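Local coordinates for protein phosphatidylserine synthase (Haemophilus influenzae, PDB 3HSI) that belongs to the phospholipase D superfamily, each chain carrying a phospholipase D active-site motif and a second PLD-like region, at residues D307-N311 with D312-P316; P400-Q403 with L404-Q407; Q439-L442 with K443-A446. All blocks are in the same frame, centred on the assembly; numbering follows the deposited sequence.

Contact 1: D307-N311 with D312-P316; sequences DKVAN and DFYIP
Val309 and Tyr314 meet where a methyl group lies over one face of an aromatic ring. Val309 CG2 stands 3.9 Å from the Tyr314 ring centroid, a CH-pi contact displaced toward the phenolic end, and its nearest ring atom is Tyr314 CZ at 3.6 Å. Tyr314 reaches this place because its CG is anti to the backbone N (chi1 -178°), which turns the ring back against Lys308 and Val309; at the root of the side chain, Tyr314 CB also lies 3.3 Å from Lys308 O. Beside this pair, Asn311 closes the chain on itself twice. Its OD1 accepts from Phe313 N at 2.8 Å, in the plane of the amide carbonyl and on a lone pair, while its backbone O accepts from Tyr314 N at 3.2 Å, a donor standing well above the carbonyl plane. Together these bonds make an Asx turn combined with a type I beta turn, in the loop between strand 300-306 and helix 327-341 of the PLD-like region. The same Asn311 OD1 sits at the edge of the Phe313 ring, 3.4 Å from Phe313 CD2, near the ring plane. One step further out, a second Asx turn holds Val309: its N points almost straight (173°) at Asp307 OD2, 3.3 Å away, on the anti lone pair of that oxygen. A short 3-10 segment follows through 309-310, with Ala310 N bonded to Asp307 O and Asn311 N to Lys308 O. In the outer shell, Lys308 NZ forms salt bridges with Glu429 and Glu332, and Asp312 OD1 pairs with Arg171. Tyr329 of helix 327-341 touches both Lys308 and Tyr314.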
loop_
_atom_site.group_PDB
_atom_site.type_symbol
_atom_site.label_atom_id
_atom_site.label_comp_id
_atom_site.label_asym_id
_atom_site.label_seq_id
_atom_site.Cartn_x
_atom_site.Cartn_y
_atom_site.Cartn_z
ATOM N N ASP C 307 -3.909 -26.831 -7.847
ATOM C CA ASP C 307 -2.924 -26.973 -8.922
ATOM C C ASP C 307 -2.910 -25.700 -9.763
ATOM O O ASP C 307 -3.955 -25.085 -9.947
ATOM C CB ASP C 307 -3.337 -28.146 -9.827
ATOM C CG ASP C 307 -2.184 -28.688 -10.672
ATOM O OD1 ASP C 307 -1.782 -29.859 -10.443
ATOM O OD2 ASP C 307 -1.705 -27.984 -11.585
ATOM N N LYS C 308 -1.726 -25.330 -10.263
ATOM C CA LYS C 308 -1.527 -24.329 -11.333
ATOM C C LYS C 308 -2.719 -24.181 -12.278
ATOM O O LYS C 308 -3.179 -23.087 -12.564
ATOM C CB LYS C 308 -0.387 -24.807 -12.248
ATOM C CG LYS C 308 0.975 -24.453 -11.841
ATOM C CD LYS C 308 1.926 -24.402 -13.065
ATOM C CE LYS C 308 2.080 -25.689 -13.889
ATOM N NZ LYS C 308 2.725 -26.861 -13.201
ATOM N N VAL C 309 -3.177 -25.312 -12.788
ATOM C CA VAL C 309 -4.207 -25.356 -13.797
ATOM C C VAL C 309 -5.589 -25.026 -13.218
ATOM O O VAL C 309 -6.496 -24.688 -13.968
ATOM C CB VAL C 309 -4.210 -26.741 -14.456
ATOM C CG1 VAL C 309 -5.417 -26.922 -15.371
ATOM C CG2 VAL C 309 -2.888 -26.951 -15.231
ATOM N N ALA C 310 -5.745 -25.104 -11.895
ATOM C CA ALA C 310 -7.009 -24.706 -11.238
ATOM C C ALA C 310 -7.064 -23.217 -10.788
ATOM O O ALA C 310 -7.992 -22.782 -10.120
ATOM C CB ALA C 310 -7.283 -25.631 -10.082
ATOM N N ASN C 311 -6.038 -22.452 -11.131
ATOM C CA ASN C 311 -5.995 -21.007 -10.906
ATOM C C ASN C 311 -6.671 -20.331 -12.094
ATOM O O ASN C 311 -6.462 -20.740 -13.228
ATOM C CB ASN C 311 -4.531 -20.592 -10.828
ATOM C CG ASN C 311 -4.349 -19.130 -10.459
ATOM O OD1 ASN C 311 -4.589 -18.215 -11.270
ATOM N ND2 ASN C 311 -3.906 -18.898 -9.244
ATOM N N ASP C 312 -7.475 -19.295 -11.881
ATOM C CA ASP C 312 -8.146 -18.670 -13.047
ATOM C C ASP C 312 -7.279 -17.754 -13.967
ATOM O O ASP C 312 -7.762 -17.268 -15.009
ATOM C CB ASP C 312 -9.453 -17.988 -12.655
ATOM C CG ASP C 312 -9.258 -16.913 -11.615
ATOM O OD1 ASP C 312 -8.729 -17.223 -10.518
ATOM O OD2 ASP C 312 -9.648 -15.751 -11.893
ATOM N N PHE C 313 -6.025 -17.508 -13.582
ATOM C CA PHE C 313 -5.082 -16.789 -14.458
ATOM C C PHE C 313 -4.292 -17.729 -15.333
ATOM O O PHE C 313 -3.546 -17.278 -16.200
ATOM C CB PHE C 313 -4.106 -15.947 -13.646
ATOM C CG PHE C 313 -4.747 -14.791 -12.958
ATOM C CD1 PHE C 313 -5.009 -13.618 -13.650
ATOM C CD2 PHE C 313 -5.082 -14.866 -11.612
ATOM C CE1 PHE C 313 -5.593 -12.533 -13.018
ATOM C CE2 PHE C 313 -5.677 -13.779 -10.967
ATOM C CZ PHE C 313 -5.932 -12.614 -11.679
ATOM N N TYR C 314 -4.428 -19.033 -15.081
ATOM C CA TYR C 314 -3.753 -20.040 -15.887
ATOM C C TYR C 314 -4.172 -19.905 -17.355
ATOM O O TYR C 314 -5.344 -19.724 -17.640
ATOM C CB TYR C 314 -4.005 -21.466 -15.348
ATOM C CG TYR C 314 -3.271 -22.529 -16.142
ATOM C CD1 TYR C 314 -3.945 -23.318 -17.085
ATOM C CD2 TYR C 314 -1.896 -22.717 -16.000
ATOM C CE1 TYR C 314 -3.268 -24.297 -17.845
ATOM C CE2 TYR C 314 -1.213 -23.707 -16.758
ATOM C CZ TYR C 314 -1.922 -24.481 -17.674
ATOM O OH TYR C 314 -1.270 -25.450 -18.432
ATOM N N ILE C 315 -3.212 -19.937 -18.275
ATOM C CA ILE C 315 -3.514 -19.983 -19.700
ATOM C C ILE C 315 -2.891 -21.244 -20.281
ATOM O O ILE C 315 -1.677 -21.394 -20.238
ATOM C CB ILE C 315 -2.938 -18.785 -20.514
ATOM C CG1 ILE C 315 -3.293 -17.442 -19.894
ATOM C CG2 ILE C 315 -3.448 -18.827 -21.957
ATOM C CD1 ILE C 315 -2.351 -16.346 -20.336
ATOM N N PRO C 316 -3.721 -22.141 -20.846
ATOM C CA PRO C 316 -3.178 -23.330 -21.508
ATOM C C PRO C 316 -2.040 -22.936 -22.439
ATOM O O PRO C 316 -2.174 -21.971 -23.176
ATOM C CB PRO C 316 -4.366 -23.853 -22.316
ATOM C CG PRO C 316 -5.581 -23.355 -21.570
ATOM C CD PRO C 316 -5.188 -22.032 -20.991
#

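Contact 2: P400-Q403 with L404-Q407; sequences PQQQ and LLAQ
A type I beta turn from Gln402 to Leu405 brings these two residues together just ahead of helix 405-415. Within it, the Leu404 side chain leaves the turn and packs on Leu244, and on Ile29 and Phe31 of strand 29-31. Its N-H is taken by Asp399 OD2, while Gln403 OE1 accepts from Leu244 N, so both sides of this junction are tied to the body of the chain. Leu405 closes the turn: Leu405 N donates to Gln402 O at 3.3 Å, a nearly straight bond (169°) whose donor stands high above the carbonyl plane. The two side chains start alongside each other, Leu405 CB being 4.0 Å from Gln402 CB. Ala406 comes next, with its N-H directed at water 1: Ala406 N is 2.9 Å from this water, which also lies 3.0 Å from Gln402 O and can donate to it. At Gln407 the pattern repeats one residue on. Gln407 N donates a hydrogen bond to water 2 at 3.1 Å, and water 2 lies within donating distance of Gln403 O, at 2.9 Å. A chi1 of -68° sets Gln407 CG beside its own backbone N, and the extended chain then brings OE1 to 2.9 Å from water 2; its NE2 makes a weak bond to Ile29 O. Each water thus stands between a carbonyl and the N-H four residues later, an arrangement consistent with water standing in for the direct alpha-helical bonds of Ala406 and Gln407 in the first turn.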
loop_
_atom_site.group_PDB
_atom_site.type_symbol
_atom_site.label_atom_id
_atom_site.label_comp_id
_atom_site.label_asym_id
_atom_site.label_seq_id
_atom_site.Cartn_x
_atom_site.Cartn_y
_atom_site.Cartn_z
ATOM N N PRO C 400 -16.942 -26.851 21.099
ATOM C CA PRO C 400 -16.218 -27.494 22.224
ATOM C C PRO C 400 -16.588 -28.960 22.475
ATOM O O PRO C 400 -15.743 -29.714 22.926
ATOM C CB PRO C 400 -16.601 -26.637 23.442
ATOM C CG PRO C 400 -17.836 -25.875 23.037
ATOM C CD PRO C 400 -17.730 -25.680 21.542
ATOM N N GLN C 401 -17.826 -29.362 22.178
ATOM C CA GLN C 401 -18.242 -30.741 22.425
ATOM C C GLN C 401 -18.362 -31.539 21.131
ATOM O O GLN C 401 -19.050 -32.550 21.098
ATOM C CB GLN C 401 -19.572 -30.773 23.190
ATOM C CG GLN C 401 -19.496 -30.064 24.540
ATOM C CD GLN C 401 -20.649 -30.401 25.448
ATOM O OE1 GLN C 401 -21.187 -31.517 25.414
ATOM N NE2 GLN C 401 -21.026 -29.455 26.290
ATOM N N GLN C 402 -17.681 -31.075 20.080
ATOM C CA GLN C 402 -17.643 -31.738 18.777
ATOM C C GLN C 402 -19.028 -32.047 18.224
ATOM O O GLN C 402 -19.221 -33.045 17.562
ATOM C CB GLN C 402 -16.763 -32.999 18.801
ATOM C CG GLN C 402 -15.252 -32.692 18.840
ATOM C CD GLN C 402 -14.836 -31.958 20.118
ATOM O OE1 GLN C 402 -14.434 -30.783 20.090
ATOM N NE2 GLN C 402 -14.964 -32.635 21.241
ATOM N N GLN C 403 -19.995 -31.179 18.489
ATOM C CA GLN C 403 -21.317 -31.350 17.912
ATOM C C GLN C 403 -21.327 -31.298 16.380
ATOM O O GLN C 403 -22.193 -31.894 15.760
ATOM C CB GLN C 403 -22.260 -30.300 18.460
ATOM C CG GLN C 403 -22.502 -30.439 19.943
ATOM C CD GLN C 403 -23.192 -29.209 20.466
ATOM O OE1 GLN C 403 -22.544 -28.338 21.019
ATOM N NE2 GLN C 403 -24.501 -29.100 20.230
ATOM N N LEU C 404 -20.362 -30.599 15.781
ATOM C CA LEU C 404 -20.293 -30.483 14.317
ATOM C C LEU C 404 -19.310 -31.438 13.640
ATOM O O LEU C 404 -19.151 -31.391 12.415
ATOM C CB LEU C 404 -19.898 -29.065 13.905
ATOM C CG LEU C 404 -20.929 -28.020 13.507
ATOM C CD1 LEU C 404 -20.246 -26.963 12.606
ATOM C CD2 LEU C 404 -22.214 -28.607 12.838
ATOM N N LEU C 405 -18.625 -32.281 14.409
ATOM C CA LEU C 405 -17.489 -33.027 13.858
ATOM C C LEU C 405 -17.873 -33.827 12.612
ATOM O O LEU C 405 -17.094 -33.892 11.665
ATOM C CB LEU C 405 -16.875 -33.957 14.901
ATOM C CG LEU C 405 -15.566 -34.672 14.504
ATOM C CD1 LEU C 405 -14.500 -33.694 14.065
ATOM C CD2 LEU C 405 -15.034 -35.531 15.664
ATOM N N ALA C 406 -19.061 -34.444 12.617
ATOM C CA ALA C 406 -19.450 -35.295 11.489
ATOM C C ALA C 406 -19.690 -34.465 10.226
ATOM O O ALA C 406 -19.247 -34.831 9.149
ATOM C CB ALA C 406 -20.721 -36.152 11.830
ATOM N N GLN C 407 -20.434 -33.376 10.346
ATOM C CA GLN C 407 -20.604 -32.478 9.220
ATOM C C GLN C 407 -19.278 -31.850 8.749
ATOM O O GLN C 407 -19.065 -31.734 7.558
ATOM C CB GLN C 407 -21.611 -31.390 9.563
ATOM C CG GLN C 407 -23.029 -31.903 9.716
ATOM C CD GLN C 407 -23.866 -30.981 10.545
ATOM O OE1 GLN C 407 -24.043 -31.215 11.739
ATOM N NE2 GLN C 407 -24.373 -29.909 9.935
HETATM O O HOH W 1 -20.347 -34.589 15.207
HETATM O O HOH W 2 -21.980 -32.863 12.993
#

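Contact 3: Q439-L442 with K443-A446; sequences QKLL and KKFA
Gln439 to Leu442 and Lys443 to Ala446 are successive turns of the alpha-helix 436-447, joined by the full set of bonds from each N-H to the carbonyl four residues back. Lys443 N donates to Gln439 O at 3.1 Å; Lys444 N to Lys440 O, Phe445 N to Leu441 O and Ala446 N to Leu442 O are each 2.9 Å. The Phe445 bond comes in nearly along the C=O axis, and the other donors are tilted modestly from their carbonyl planes. Among the side chains, Leu441 carries the apolar contact. Its CG is anti to the backbone N (chi1 -159°), and CD1 projects outward from the helix, where the Phe445 ring comes back to meet it with CE2 at 3.5 Å; the two side chains run side by side and point the same way. The same methyl takes the aliphatic end of Lys444 on another side, Leu441 CD1 being 3.8 Å from Lys444 CE, with the lysine crossing at an angle. Beyond the helix, Leu441 rests on Met323 and Ala326, Leu442 on Tyr329 and Leu330 of helix 327-341, and Phe445 on Val454 of helix 450-457. This face also takes part in the dimer: Lys444 packs on Leu441 of the second subunit and Phe445 on Met323 of the second subunit. On the flank with greater exposure, Lys443 runs alongside Gln439 in the same direction, its aliphatic chain passing the carbonyl oxygen, with Lys443 CD 3.3 Å from Gln439 O. The backward lean that brings the Phe445 ring to Leu441 also places Phe445 CD2 3.4 Å from Leu441 O.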
loop_
_atom_site.group_PDB
_atom_site.type_symbol
_atom_site.label_atom_id
_atom_site.label_comp_id
_atom_site.label_asym_id
_atom_site.label_seq_id
_atom_site.Cartn_x
_atom_site.Cartn_y
_atom_site.Cartn_z
ATOM N N GLN C 439 9.143 -18.612 -17.881
ATOM C CA GLN C 439 10.532 -18.650 -17.427
ATOM C C GLN C 439 11.175 -17.271 -17.481
ATOM O O GLN C 439 11.770 -16.835 -16.504
ATOM C CB GLN C 439 11.369 -19.645 -18.246
ATOM C CG GLN C 439 10.882 -21.067 -18.146
ATOM C CD GLN C 439 11.897 -22.076 -18.667
ATOM O OE1 GLN C 439 11.533 -23.081 -19.269
ATOM N NE2 GLN C 439 13.170 -21.811 -18.428
ATOM N N LYS C 440 11.028 -16.596 -18.621
ATOM C CA LYS C 440 11.639 -15.289 -18.846
ATOM C C LYS C 440 11.117 -14.324 -17.798
ATOM O O LYS C 440 11.877 -13.615 -17.136
ATOM C CB LYS C 440 11.243 -14.749 -20.216
ATOM C CG LYS C 440 12.079 -15.228 -21.401
ATOM C CD LYS C 440 11.771 -14.351 -22.631
ATOM C CE LYS C 440 12.485 -14.861 -23.886
ATOM N NZ LYS C 440 12.215 -16.339 -24.115
ATOM N N LEU C 441 9.798 -14.320 -17.662
ATOM C CA LEU C 441 9.117 -13.396 -16.799
ATOM C C LEU C 441 9.539 -13.590 -15.349
ATOM O O LEU C 441 9.917 -12.620 -14.688
ATOM C CB LEU C 441 7.608 -13.565 -16.959
ATOM C CG LEU C 441 6.712 -12.402 -16.546
ATOM C CD1 LEU C 441 7.306 -11.080 -16.994
ATOM C CD2 LEU C 441 5.342 -12.610 -17.184
ATOM N N LEU C 442 9.496 -14.839 -14.872
ATOM C CA LEU C 442 9.796 -15.132 -13.474
ATOM C C LEU C 442 11.248 -14.761 -13.137
ATOM O O LEU C 442 11.521 -14.210 -12.071
ATOM C CB LEU C 442 9.495 -16.591 -13.119
ATOM C CG LEU C 442 8.017 -17.028 -13.054
ATOM C CD1 LEU C 442 7.917 -18.541 -12.851
ATOM C CD2 LEU C 442 7.182 -16.283 -11.983
ATOM N N LYS C 443 12.159 -15.038 -14.070
ATOM C CA LYS C 443 13.559 -14.652 -13.930
ATOM C C LYS C 443 13.712 -13.155 -13.837
ATOM O O LYS C 443 14.448 -12.665 -12.991
ATOM C CB LYS C 443 14.389 -15.173 -15.102
ATOM C CG LYS C 443 15.073 -16.464 -14.801
ATOM C CD LYS C 443 15.029 -17.374 -15.996
ATOM C CE LYS C 443 15.702 -18.717 -15.701
ATOM N NZ LYS C 443 15.043 -19.839 -16.479
ATOM N N LYS C 444 13.027 -12.433 -14.721
ATOM C CA LYS C 444 13.078 -10.979 -14.733
ATOM C C LYS C 444 12.600 -10.385 -13.391
ATOM O O LYS C 444 13.273 -9.528 -12.787
ATOM C CB LYS C 444 12.219 -10.441 -15.887
ATOM C CG LYS C 444 12.940 -10.283 -17.231
ATOM C CD LYS C 444 11.972 -10.054 -18.410
ATOM C CE LYS C 444 10.596 -9.555 -17.952
ATOM N NZ LYS C 444 9.866 -8.776 -19.004
ATOM N N PHE C 445 11.447 -10.857 -12.928
ATOM C CA PHE C 445 10.878 -10.391 -11.682
ATOM C C PHE C 445 11.754 -10.728 -10.474
ATOM O O PHE C 445 12.090 -9.827 -9.693
ATOM C CB PHE C 445 9.457 -10.905 -11.521
ATOM C CG PHE C 445 8.442 -10.064 -12.230
ATOM C CD1 PHE C 445 7.326 -9.575 -11.548
ATOM C CD2 PHE C 445 8.607 -9.729 -13.571
ATOM C CE1 PHE C 445 6.384 -8.771 -12.213
ATOM C CE2 PHE C 445 7.692 -8.930 -14.236
ATOM C CZ PHE C 445 6.573 -8.450 -13.568
ATOM N N ALA C 446 12.157 -11.996 -10.358
ATOM C CA ALA C 446 12.999 -12.467 -9.251
ATOM C C ALA C 446 14.306 -11.669 -9.083
ATOM O O ALA C 446 14.732 -11.406 -7.957
ATOM C CB ALA C 446 13.297 -13.962 -9.396
#

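How the contacts relate
The three local contacts follow one another along the chain and none touches another. Contacts 1 and 3 are the closest pair, on the same side of the chain's centre with centres 18 Å apart and nearest atoms about 8 Å apart. Helix 327-341 bridges them: Tyr329 touches Lys308 and Tyr314 of contact 1 as well as Leu442 of contact 3. Contact 2 belongs to the same PLD-like region as contact 1, yet their centres are 35 Å apart. It lies 47 Å, centre to centre, from contact 3, on the opposite side of the chain's centre. Of the three, contact 3 alone touches the second subunit.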